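Protein-S-isoprenylcysteine O-methyltransferase (Tribolium castaneum, PDB 5V7P) methylates the carboxyl group of isoprenylated C-terminal cysteines from S-adenosyl-L-methionine, as an integral membrane enzyme of the endoplasmic reticulum. Local coordinates at residues 83-95 against 142-156. Sequence-based numbering, arbitrary orientation.
With MPG ([(Z)-octadec-9-enyl] (2R)-2,3-bis(oxidanyl)propanoate), chain S; D10 (decane), chain O; MPG ([(Z)-octadec-9-enyl] (2R)-2,3-bis(oxidanyl)propanoate), chain Y; D10 (decane), chain M.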
ATOM      1  N   LEU A  83      -8.516 -24.841  10.253  1.00 27.04           N
ATOM      2  CA  LEU A  83      -9.067 -26.191  10.203  1.00 39.06           C
ATOM      3  C   LEU A  83      -8.989 -26.921  11.539  1.00 31.92           C
ATOM      4  O   LEU A  83      -9.915 -27.663  11.885  1.00 38.86           O
ATOM      5  CB  LEU A  83      -8.336 -27.008   9.133  1.00 32.00           C
ATOM      6  CG  LEU A  83      -8.579 -26.584   7.684  1.00 33.00           C
ATOM      7  CD1 LEU A  83      -7.576 -27.248   6.757  1.00 35.60           C
ATOM      8  CD2 LEU A  83      -9.997 -26.922   7.258  1.00 38.65           C
ATOM      9  N   VAL A  84      -7.915 -26.727  12.302  1.00 29.64           N
ATOM     10  CA  VAL A  84      -7.643 -27.560  13.465  1.00 34.60           C
ATOM     11  C   VAL A  84      -7.759 -26.807  14.785  1.00 32.23           C
ATOM     12  O   VAL A  84      -7.954 -27.451  15.828  1.00 41.08           O
ATOM     13  CB  VAL A  84      -6.253 -28.225  13.359  1.00 35.10           C
ATOM     14  CG1 VAL A  84      -6.005 -28.740  11.946  1.00 34.42           C
ATOM     15  CG2 VAL A  84      -5.133 -27.268  13.785  1.00 33.23           C
ATOM     16  N   ALA A  85      -7.638 -25.484  14.786  1.00 40.19           N
ATOM     17  CA  ALA A  85      -7.630 -24.743  16.034  1.00 33.75           C
ATOM     18  C   ALA A  85      -9.018 -24.745  16.669  1.00 26.58           C
ATOM     19  O   ALA A  85     -10.013 -25.060  16.008  1.00 26.97           O
ATOM     20  CB  ALA A  85      -7.161 -23.309  15.799  1.00 33.48           C
ATOM     21  N   PRO A  86      -9.115 -24.410  17.951  1.00 26.98           N
ATOM     22  CA  PRO A  86     -10.422 -24.348  18.592  1.00 30.69           C
ATOM     23  C   PRO A  86     -11.321 -23.364  17.872  1.00 36.98           C
ATOM     24  O   PRO A  86     -10.841 -22.385  17.268  1.00 29.52           O
ATOM     25  CB  PRO A  86     -10.102 -23.880  20.017  1.00 31.74           C
ATOM     26  CG  PRO A  86      -8.689 -24.269  20.239  1.00 34.34           C
ATOM     27  CD  PRO A  86      -8.020 -24.149  18.908  1.00 30.70           C
ATOM     28  N   PRO A  87     -12.641 -23.566  17.923  1.00 31.26           N
ATOM     29  CA  PRO A  87     -13.549 -22.590  17.300  1.00 33.26           C
ATOM     30  C   PRO A  87     -13.348 -21.186  17.831  1.00 33.73           C
ATOM     31  O   PRO A  87     -13.712 -20.218  17.154  1.00 27.16           O
ATOM     32  CB  PRO A  87     -14.942 -23.133  17.641  1.00 33.47           C
ATOM     33  CG  PRO A  87     -14.737 -23.958  18.866  1.00 41.06           C
ATOM     34  CD  PRO A  87     -13.370 -24.560  18.732  1.00 32.45           C
ATOM     35  N   ASN A  88     -12.783 -21.054  19.032  1.00 35.85           N
ATOM     36  CA  ASN A  88     -12.447 -19.748  19.580  0.50 31.37           C
ATOM     37  C   ASN A  88     -11.416 -19.023  18.718  1.00 29.68           C
ATOM     38  O   ASN A  88     -11.355 -17.788  18.735  1.00 24.33           O
ATOM     39  CB  ASN A  88     -11.922 -19.933  21.006  0.50 27.11           C
ATOM     40  CG  ASN A  88     -11.736 -18.629  21.734  0.50 24.65           C
ATOM     41  OD1 ASN A  88     -12.483 -17.675  21.522  0.50 35.94           O
ATOM     42  ND2 ASN A  88     -10.729 -18.571  22.595  0.50 26.82           N
ATOM     43  N   ILE A  89     -10.607 -19.768  17.968  1.00 23.27           N
ATOM     44  CA  ILE A  89      -9.456 -19.204  17.276  1.00 29.61           C
ATOM     45  C   ILE A  89      -9.529 -19.351  15.762  1.00 23.85           C
ATOM     46  O   ILE A  89      -8.874 -18.569  15.053  1.00 28.77           O
ATOM     47  CB  ILE A  89      -8.150 -19.842  17.799  1.00 31.80           C
ATOM     48  CG1 ILE A  89      -8.145 -19.901  19.333  1.00 28.45           C
ATOM     49  CG2 ILE A  89      -6.928 -19.082  17.287  1.00 33.57           C
ATOM     50  CD1 ILE A  89      -8.242 -18.549  20.019  1.00 31.33           C
ATOM     51  N   GLN A  90     -10.294 -20.309  15.232  1.00 26.39           N
ATOM     52  CA  GLN A  90     -10.239 -20.615  13.804  1.00 35.14           C
ATOM     53  C   GLN A  90     -10.381 -19.371  12.936  1.00 29.02           C
ATOM     54  O   GLN A  90      -9.827 -19.317  11.834  1.00 28.71           O
ATOM     55  CB  GLN A  90     -11.328 -21.627  13.450  1.00 33.45           C
ATOM     56  CG  GLN A  90     -11.085 -23.008  14.029  1.00 39.92           C
ATOM     57  CD  GLN A  90     -12.228 -23.962  13.764  1.00 36.05           C
ATOM     58  OE1 GLN A  90     -13.397 -23.598  13.891  1.00 38.17           O
ATOM     59  NE2 GLN A  90     -11.897 -25.191  13.388  1.00 47.79           N
ATOM     60  N   ILE A  91     -11.114 -18.366  13.416  1.00 30.46           N
ATOM     61  CA  ILE A  91     -11.307 -17.142  12.646  1.00 25.95           C
ATOM     62  C   ILE A  91      -9.967 -16.536  12.251  1.00 26.07           C
ATOM     63  O   ILE A  91      -9.778 -16.091  11.112  1.00 21.97           O
ATOM     64  CB  ILE A  91     -12.157 -16.145  13.457  1.00 31.85           C
ATOM     65  CG1 ILE A  91     -13.538 -16.732  13.764  1.00 48.78           C
ATOM     66  CG2 ILE A  91     -12.296 -14.835  12.724  1.00 50.77           C
ATOM     67  CD1 ILE A  91     -14.305 -17.211  12.551  1.00 33.56           C
ATOM     68  N   PHE A  92      -9.018 -16.499  13.187  1.00 20.79           N
ATOM     69  CA  PHE A  92      -7.751 -15.831  12.921  1.00 19.28           C
ATOM     70  C   PHE A  92      -6.992 -16.501  11.784  1.00 23.53           C
ATOM     71  O   PHE A  92      -6.253 -15.831  11.055  1.00 24.04           O
ATOM     72  CB  PHE A  92      -6.904 -15.805  14.191  1.00 27.47           C
ATOM     73  CG  PHE A  92      -5.836 -14.752  14.181  1.00 27.33           C
ATOM     74  CD1 PHE A  92      -6.137 -13.441  14.510  1.00 18.32           C
ATOM     75  CD2 PHE A  92      -4.532 -15.071  13.842  1.00 28.58           C
ATOM     76  CE1 PHE A  92      -5.158 -12.469  14.502  1.00 27.70           C
ATOM     77  CE2 PHE A  92      -3.548 -14.103  13.832  1.00 30.63           C
ATOM     78  CZ  PHE A  92      -3.861 -12.800  14.163  1.00 24.29           C
ATOM     79  N   GLY A  93      -7.168 -17.812  11.611  1.00 25.01           N
ATOM     80  CA  GLY A  93      -6.488 -18.503  10.527  1.00 23.59           C
ATOM     81  C   GLY A  93      -6.911 -18.005   9.158  1.00 22.65           C
ATOM     82  O   GLY A  93      -6.072 -17.775   8.285  1.00 17.15           O
ATOM     83  N   GLY A  94      -8.219 -17.837   8.951  1.00 22.52           N
ATOM     84  CA  GLY A  94      -8.691 -17.321   7.676  1.00 25.97           C
ATOM     85  C   GLY A  94      -8.219 -15.905   7.417  1.00 17.68           C
ATOM     86  O   GLY A  94      -7.937 -15.530   6.276  1.00 24.37           O
ATOM     87  N   TYR A  95      -8.122 -15.097   8.475  1.00 28.70           N
ATOM     88  CA  TYR A  95      -7.603 -13.741   8.333  1.00 16.45           C
ATOM     89  C   TYR A  95      -6.149 -13.758   7.876  1.00 21.31           C
ATOM     90  O   TYR A  95      -5.763 -13.014   6.967  1.00 21.00           O
ATOM     91  CB  TYR A  95      -7.752 -12.996   9.660  1.00 19.07           C
ATOM     92  CG  TYR A  95      -6.808 -11.827   9.825  1.00 17.02           C
ATOM     93  CD1 TYR A  95      -7.124 -10.579   9.313  1.00 18.53           C
ATOM     94  CD2 TYR A  95      -5.603 -11.972  10.503  1.00 23.27           C
ATOM     95  CE1 TYR A  95      -6.266  -9.508   9.463  1.00 23.93           C
ATOM     96  CE2 TYR A  95      -4.736 -10.904  10.658  1.00 21.34           C
ATOM     97  CZ  TYR A  95      -5.073  -9.674  10.136  1.00 17.97           C
ATOM     98  OH  TYR A  95      -4.221  -8.603  10.284  1.00 29.08           O
ATOM     99  N   PHE A 142      -8.516  -9.045  18.907  1.00 26.17           N
ATOM    100  CA  PHE A 142      -9.050 -10.383  18.684  1.00 29.83           C
ATOM    101  C   PHE A 142      -8.756 -11.292  19.870  1.00 22.98           C
ATOM    102  O   PHE A 142      -9.669 -11.895  20.445  1.00 19.27           O
ATOM    103  CB  PHE A 142      -8.472 -10.976  17.398  1.00 21.23           C
ATOM    104  CG  PHE A 142      -8.942 -12.379  17.118  1.00 25.32           C
ATOM    105  CD1 PHE A 142     -10.116 -12.602  16.418  1.00 19.19           C
ATOM    106  CD2 PHE A 142      -8.215 -13.471  17.565  1.00 18.08           C
ATOM    107  CE1 PHE A 142     -10.556 -13.889  16.164  1.00 23.67           C
ATOM    108  CE2 PHE A 142      -8.650 -14.759  17.314  1.00 23.96           C
ATOM    109  CZ  PHE A 142      -9.821 -14.969  16.613  1.00 20.95           C
ATOM    110  N   PHE A 143      -7.485 -11.385  20.267  1.00 27.32           N
ATOM    111  CA  PHE A 143      -7.096 -12.355  21.283  1.00 32.78           C
ATOM    112  C   PHE A 143      -7.529 -11.939  22.684  1.00 24.44           C
ATOM    113  O   PHE A 143      -7.819 -12.804  23.515  1.00 35.68           O
ATOM    114  CB  PHE A 143      -5.586 -12.587  21.231  1.00 26.65           C
ATOM    115  CG  PHE A 143      -5.153 -13.394  20.045  1.00 25.41           C
ATOM    116  CD1 PHE A 143      -5.387 -14.758  20.001  1.00 27.78           C
ATOM    117  CD2 PHE A 143      -4.537 -12.789  18.963  1.00 30.74           C
ATOM    118  CE1 PHE A 143      -5.004 -15.505  18.907  1.00 37.57           C
ATOM    119  CE2 PHE A 143      -4.150 -13.530  17.866  1.00 28.90           C
ATOM    120  CZ  PHE A 143      -4.386 -14.892  17.836  1.00 28.54           C
ATOM    121  N   ILE A 144      -7.582 -10.637  22.970  1.00 22.61           N
ATOM    122  CA  ILE A 144      -8.177 -10.189  24.225  1.00 29.77           C
ATOM    123  C   ILE A 144      -9.673 -10.478  24.223  1.00 30.11           C
ATOM    124  O   ILE A 144     -10.227 -10.983  25.206  1.00 28.61           O
ATOM    125  CB  ILE A 144      -7.886  -8.694  24.461  1.00 29.41           C
ATOM    126  CG1 ILE A 144      -6.398  -8.496  24.769  1.00 24.55           C
ATOM    127  CG2 ILE A 144      -8.748  -8.141  25.603  1.00 30.83           C
ATOM    128  CD1 ILE A 144      -5.979  -7.046  24.986  1.00 26.81           C
ATOM    129  N   GLU A 145     -10.348 -10.169  23.113  1.00 28.89           N
ATOM    130  CA  GLU A 145     -11.783 -10.420  23.024  1.00 26.22           C
ATOM    131  C   GLU A 145     -12.084 -11.912  22.980  1.00 29.38           C
ATOM    132  O   GLU A 145     -13.101 -12.359  23.523  1.00 29.59           O
ATOM    133  CB  GLU A 145     -12.366  -9.726  21.796  1.00 22.33           C
ATOM    134  CG  GLU A 145     -12.513  -8.222  21.948  1.00 26.68           C
ATOM    135  CD  GLU A 145     -12.982  -7.553  20.673  1.00 24.88           C
ATOM    136  OE1 GLU A 145     -12.993  -8.223  19.620  1.00 28.77           O
ATOM    137  OE2 GLU A 145     -13.338  -6.358  20.723  1.00 32.04           O
ATOM    138  N   THR A 146     -11.224 -12.697  22.327  1.00 27.43           N
ATOM    139  CA  THR A 146     -11.453 -14.134  22.266  1.00 26.04           C
ATOM    140  C   THR A 146     -11.202 -14.803  23.611  1.00 30.26           C
ATOM    141  O   THR A 146     -11.758 -15.874  23.874  1.00 21.94           O
ATOM    142  CB  THR A 146     -10.580 -14.769  21.176  1.00 29.90           C
ATOM    143  OG1 THR A 146     -11.291 -15.855  20.572  1.00 23.76           O
ATOM    144  CG2 THR A 146      -9.249 -15.287  21.731  1.00 30.33           C
ATOM    145  N   TYR A 147     -10.386 -14.188  24.469  1.00 25.04           N
ATOM    146  CA  TYR A 147     -10.163 -14.724  25.806  1.00 32.77           C
ATOM    147  C   TYR A 147     -11.359 -14.451  26.712  1.00 32.75           C
ATOM    148  O   TYR A 147     -11.835 -15.353  27.410  1.00 28.29           O
ATOM    149  CB  TYR A 147      -8.886 -14.125  26.397  1.00 29.79           C
ATOM    150  CG  TYR A 147      -8.579 -14.579  27.807  1.00 36.69           C
ATOM    151  CD1 TYR A 147      -8.071 -15.848  28.054  1.00 26.90           C
ATOM    152  CD2 TYR A 147      -8.789 -13.735  28.889  1.00 40.62           C
ATOM    153  CE1 TYR A 147      -7.786 -16.264  29.341  1.00 38.61           C
ATOM    154  CE2 TYR A 147      -8.507 -14.143  30.179  1.00 32.93           C
ATOM    155  CZ  TYR A 147      -8.006 -15.407  30.399  1.00 36.89           C
ATOM    156  OH  TYR A 147      -7.725 -15.816  31.683  1.00 61.44           O
ATOM    157  N   PHE A 148     -11.865 -13.216  26.703  1.00 27.64           N
ATOM    158  CA  PHE A 148     -12.972 -12.853  27.581  1.00 28.88           C
ATOM    159  C   PHE A 148     -14.321 -13.244  26.987  1.00 35.61           C
ATOM    160  O   PHE A 148     -15.230 -13.644  27.723  1.00 32.40           O
ATOM    161  CB  PHE A 148     -12.941 -11.351  27.871  1.00 37.80           C
ATOM    162  CG  PHE A 148     -11.822 -10.928  28.780  1.00 37.53           C
ATOM    163  CD1 PHE A 148     -11.910 -11.128  30.148  1.00 46.73           C
ATOM    164  CD2 PHE A 148     -10.687 -10.320  28.270  1.00 33.65           C
ATOM    165  CE1 PHE A 148     -10.884 -10.738  30.987  1.00 41.31           C
ATOM    166  CE2 PHE A 148      -9.659  -9.926  29.106  1.00 36.74           C
ATOM    167  CZ  PHE A 148      -9.758 -10.135  30.465  1.00 33.60           C
ATOM    168  N   PHE A 149     -14.477 -13.133  25.667  1.00 27.77           N
ATOM    169  CA  PHE A 149     -15.746 -13.401  24.989  1.00 23.96           C
ATOM    170  C   PHE A 149     -15.517 -14.394  23.857  1.00 28.04           C
ATOM    171  O   PHE A 149     -15.643 -14.049  22.676  1.00 25.56           O
ATOM    172  CB  PHE A 149     -16.365 -12.110  24.454  1.00 26.67           C
ATOM    173  CG  PHE A 149     -16.197 -10.931  25.364  1.00 34.45           C
ATOM    174  CD1 PHE A 149     -17.090 -10.695  26.393  1.00 30.68           C
ATOM    175  CD2 PHE A 149     -15.145 -10.050  25.184  1.00 42.47           C
ATOM    176  CE1 PHE A 149     -16.930  -9.604  27.226  1.00 36.17           C
ATOM    177  CE2 PHE A 149     -14.985  -8.960  26.015  1.00 42.36           C
ATOM    178  CZ  PHE A 149     -15.878  -8.739  27.036  1.00 38.06           C
ATOM    179  N   PRO A 150     -15.195 -15.648  24.182  1.00 32.36           N
ATOM    180  CA  PRO A 150     -14.988 -16.642  23.114  1.00 29.33           C
ATOM    181  C   PRO A 150     -16.185 -16.803  22.194  1.00 30.73           C
ATOM    182  O   PRO A 150     -16.005 -17.106  21.007  1.00 33.35           O
ATOM    183  CB  PRO A 150     -14.689 -17.936  23.889  1.00 34.20           C
ATOM    184  CG  PRO A 150     -15.197 -17.695  25.276  1.00 21.74           C
ATOM    185  CD  PRO A 150     -15.031 -16.233  25.525  1.00 33.57           C
ATOM    186  N   GLY A 151     -17.406 -16.615  22.701  1.00 27.86           N
ATOM    187  CA  GLY A 151     -18.578 -16.750  21.854  1.00 20.43           C
ATOM    188  C   GLY A 151     -18.622 -15.727  20.739  1.00 23.63           C
ATOM    189  O   GLY A 151     -19.222 -15.972  19.688  1.00 25.17           O
ATOM    190  N   LEU A 152     -17.988 -14.571  20.944  1.00 22.22           N
ATOM    191  CA  LEU A 152     -17.970 -13.538  19.913  1.00 30.22           C
ATOM    192  C   LEU A 152     -17.283 -14.036  18.647  1.00 23.87           C
ATOM    193  O   LEU A 152     -17.772 -13.805  17.536  1.00 27.85           O
ATOM    194  CB  LEU A 152     -17.272 -12.286  20.445  1.00 31.09           C
ATOM    195  CG  LEU A 152     -17.111 -11.110  19.476  1.00 31.64           C
ATOM    196  CD1 LEU A 152     -18.458 -10.513  19.116  1.00 28.70           C
ATOM    197  CD2 LEU A 152     -16.199 -10.055  20.074  1.00 25.32           C
ATOM    198  N   LYS A 153     -16.150 -14.720  18.794  1.00 26.08           N
ATOM    199  CA  LYS A 153     -15.403 -15.219  17.646  1.00 27.00           C
ATOM    200  C   LYS A 153     -15.930 -16.551  17.132  1.00 25.61           C
ATOM    201  O   LYS A 153     -15.421 -17.051  16.122  1.00 24.62           O
ATOM    202  CB  LYS A 153     -13.921 -15.358  18.006  1.00 19.97           C
ATOM    203  CG  LYS A 153     -13.331 -14.142  18.709  1.00 19.28           C
ATOM    204  CD  LYS A 153     -13.507 -12.863  17.897  1.00 20.58           C
ATOM    205  CE  LYS A 153     -12.815 -11.690  18.571  1.00 25.59           C
ATOM    206  NZ  LYS A 153     -13.006 -10.417  17.830  1.00 25.32           N
ATOM    207  N   GLU A 154     -16.925 -17.134  17.796  1.00 33.50           N
ATOM    208  CA  GLU A 154     -17.553 -18.367  17.344  1.00 26.37           C
ATOM    209  C   GLU A 154     -18.759 -18.115  16.449  1.00 23.23           C
ATOM    210  O   GLU A 154     -19.475 -19.062  16.110  1.00 32.92           O
ATOM    211  CB  GLU A 154     -17.967 -19.215  18.549  1.00 33.55           C
ATOM    212  CG  GLU A 154     -16.798 -19.877  19.268  1.00 28.94           C
ATOM    213  CD  GLU A 154     -17.193 -20.472  20.604  1.00 41.52           C
ATOM    214  OE1 GLU A 154     -16.720 -19.967  21.644  1.00 40.50           O
ATOM    215  OE2 GLU A 154     -17.984 -21.439  20.618  1.00 58.29           O
ATOM    216  N   ILE A 155     -18.998 -16.865  16.062  1.00 29.28           N
ATOM    217  CA  ILE A 155     -20.108 -16.531  15.153  1.00 29.18           C
ATOM    218  C   ILE A 155     -19.528 -16.604  13.745  1.00 33.70           C
ATOM    219  O   ILE A 155     -19.214 -15.600  13.101  1.00 28.86           O
ATOM    220  CB  ILE A 155     -20.724 -15.164  15.472  1.00 27.27           C
ATOM    221  CG1 ILE A 155     -21.089 -15.075  16.959  1.00 28.81           C
ATOM    222  CG2 ILE A 155     -21.954 -14.934  14.604  1.00 28.71           C
ATOM    223  CD1 ILE A 155     -21.487 -13.686  17.416  1.00 40.25           C
ATOM    224  N   HIS A 156     -19.393 -17.835  13.247  1.00 28.88           N
ATOM    225  CA  HIS A 156     -18.652 -18.062  12.012  1.00 34.94           C
ATOM    226  C   HIS A 156     -19.355 -17.472  10.795  1.00 33.86           C
ATOM    227  O   HIS A 156     -18.684 -17.046   9.847  1.00 28.47           O
ATOM    228  CB  HIS A 156     -18.416 -19.560  11.819  1.00 30.31           C
ATOM    229  CG  HIS A 156     -17.387 -20.132  12.747  1.00 34.23           C
ATOM    230  ND1 HIS A 156     -16.798 -19.393  13.749  1.00 36.97           N
ATOM    231  CD2 HIS A 156     -16.841 -21.369  12.820  1.00 45.95           C
ATOM    232  CE1 HIS A 156     -15.934 -20.151  14.403  1.00 31.74           C
ATOM    233  NE2 HIS A 156     -15.942 -21.355  13.859  1.00 35.71           N
TER
HETATM  234  C2  MPG S 317     -13.172 -24.820   7.148  1.00 47.29           C
HETATM  235  C3  MPG S 317     -12.000 -23.952   6.695  1.00 54.46           C
HETATM  236  C4  MPG S 317     -11.596 -24.317   5.267  1.00 46.54           C
HETATM  237  C5  MPG S 317     -12.482 -23.568   4.276  1.00 57.37           C
HETATM  238  C6  MPG S 317     -11.995 -22.125   4.139  1.00 56.76           C
HETATM  239  C7  MPG S 317     -12.843 -21.364   3.117  1.00 55.56           C
HETATM  240  C8  MPG S 317     -14.311 -21.275   3.535  1.00 55.28           C
HETATM  241  C9  MPG S 317     -14.420 -20.606   4.905  1.00 57.68           C
HETATM  242  C10 MPG S 317     -15.554 -20.559   5.572  1.00 50.19           C
HETATM  243  C11 MPG S 317     -16.853 -21.167   5.046  1.00 68.88           C
HETATM  244  C12 MPG S 317     -17.072 -22.530   5.697  1.00 75.84           C
HETATM  245  C13 MPG S 317     -18.067 -23.336   4.865  1.00 80.40           C
HETATM  246  C14 MPG S 317     -19.355 -22.533   4.684  1.00 56.47           C
HETATM  247  O1  MPG S 317     -13.658 -23.016   8.645  1.00 63.85           O
HETATM  248  C1  MPG S 317     -13.598 -24.412   8.559  1.00 47.78           C
HETATM  249  CXD MPG S 317     -13.597 -21.046  10.242  1.00 56.31           C
HETATM  250  O2  MPG S 317     -13.800 -20.807  11.608  1.00 61.61           O
HETATM  251  C21 MPG S 317     -14.535 -20.167   9.416  1.00 59.30           C
HETATM  252  O3  MPG S 317     -15.682 -19.872  10.166  1.00 56.52           O
HETATM  253  O4  MPG S 317     -14.246 -23.244  10.797  1.00 65.06           O
HETATM  254  CX3 MPG S 317     -13.864 -22.521   9.937  1.00 59.74           C
HETATM  255  C1  D10 O 313     -13.081  -6.057  27.674  1.00 59.72           C
HETATM  256  C2  D10 O 313     -12.937  -7.273  28.587  1.00 54.76           C
HETATM  257  C3  D10 O 313     -13.668  -7.015  29.903  1.00 61.61           C
HETATM  258  C4  D10 O 313     -13.337  -8.130  30.894  1.00 61.01           C
HETATM  259  C5  D10 O 313     -13.851  -7.755  32.285  1.00 61.93           C
HETATM  260  C6  D10 O 313     -13.097  -8.552  33.350  1.00 66.14           C
HETATM  261  C7  D10 O 313     -13.154  -7.824  34.693  1.00 77.24           C
HETATM  262  C8  D10 O 313     -11.936  -8.210  35.531  1.00 77.60           C
HETATM  263  C9  D10 O 313     -11.878  -7.331  36.779  1.00 80.60           C
HETATM  264  C10 D10 O 313     -10.650  -7.705  37.605  1.00 65.80           C
HETATM  265  C2  MPG Y 323      -2.761 -26.475  16.961  1.00 63.14           C
HETATM  266  C3  MPG Y 323      -1.508 -26.219  16.126  1.00 50.67           C
HETATM  267  C4  MPG Y 323      -1.099 -24.757  16.281  1.00 53.92           C
HETATM  268  C5  MPG Y 323      -0.588 -24.208  14.951  1.00 43.99           C
HETATM  269  C6  MPG Y 323      -0.114 -22.771  15.165  1.00 47.66           C
HETATM  270  C7  MPG Y 323       1.328 -22.585  14.684  1.00 48.39           C
HETATM  271  C8  MPG Y 323       2.044 -21.527  15.523  1.00 60.44           C
HETATM  272  C9  MPG Y 323       2.145 -20.210  14.753  1.00 62.90           C
HETATM  273  C10 MPG Y 323       2.398 -19.077  15.379  1.00 65.94           C
HETATM  274  C11 MPG Y 323       2.596 -19.039  16.896  1.00 71.20           C
HETATM  275  C12 MPG Y 323       3.206 -17.700  17.303  1.00 67.84           C
HETATM  276  C13 MPG Y 323       3.919 -17.854  18.645  1.00 48.40           C
HETATM  277  O1  MPG Y 323      -4.276 -28.169  17.695  1.00 69.60           O
HETATM  278  C1  MPG Y 323      -3.134 -27.954  16.908  1.00 58.41           C
HETATM  279  CXD MPG Y 323      -5.865 -30.076  18.268  1.00 81.43           C
HETATM  280  O2  MPG Y 323      -7.029 -30.581  17.676  1.00 83.02           O
HETATM  281  C21 MPG Y 323      -6.241 -29.258  19.503  1.00 81.30           C
HETATM  282  O3  MPG Y 323      -6.546 -30.129  20.559  1.00 76.93           O
HETATM  283  O4  MPG Y 323      -5.281 -29.389  16.101  1.00 76.08           O
HETATM  284  CX3 MPG Y 323      -5.126 -29.195  17.260  1.00 74.91           C
HETATM  285  C1  D10 M 311       0.063 -15.577  19.636  1.00 53.82           C
HETATM  286  C2  D10 M 311      -0.348 -16.523  20.762  1.00 64.67           C
HETATM  287  C3  D10 M 311      -1.847 -16.802  20.677  1.00 51.28           C
HETATM  288  C4  D10 M 311      -2.211 -17.905  21.670  1.00 50.01           C
HETATM  289  C5  D10 M 311      -3.631 -18.393  21.396  1.00 50.28           C
HETATM  290  C6  D10 M 311      -3.872 -19.700  22.148  1.00 58.77           C
HETATM  291  C7  D10 M 311      -5.205 -20.302  21.712  1.00 52.51           C
HETATM  292  C8  D10 M 311      -5.308 -21.737  22.224  1.00 50.46           C
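Phe92, Phe142 and Phe143 form an aromatic cluster at the probable lumenal end of the membrane domain, where the start of helix 90-113 meets the end of helix 129-148; the axes of 90-95 and 142-148 run nearly antiparallel, at 160°. Phe143 turns its edge to the face of Phe92, CE2 standing 3.7 Å from Phe92 CE1 and the ring planes 52° apart. Phe142 has its CG anti to the backbone N, which carries the ring in beside helix 90-113: its CD2 meets Phe92 CD1 at 3.7 Å, while its CE1 packs against Ile91 CB. Trp139 adds a further edge-to-face partner to Phe92, and a decane lies along Phe143 and Ile89. One turn further along helix 129-148, Thr146 OG1 donates to Asn88 O over 2.7 Å, tilted 30° from the carbonyl plane, and so ties the 86-89 turn to the last turns of that helix. Lys153 lays its CB against Asn88 O, but its chain bends at chi2 and sends NZ away to a 2.8 Å salt bridge with Glu145 OE1 and to hydrogen bonds with Ile227 O, Leu226 O and Asn228 OD1. Next to the bound MPG, His156 presents its ring edge to Pro87 O, 3.5 Å from CE1, and its ND1 is 3.5 Å from Ile91 CD1; the dihydroxypropanoate head of the MPG covers one ring face, O2 lying 3.1 Å above the plane. With His156 replaced by an alanine, the loss of the ring is likely to leave a gap between Pro87, Ile91 and the MPG head, and that head without its flat support. Apolar ring packing, one side-chain-to-backbone bond and the His156 edge thus join the two helix ends, with bound hydrocarbon against Phe143 and a polar lipid head against His156.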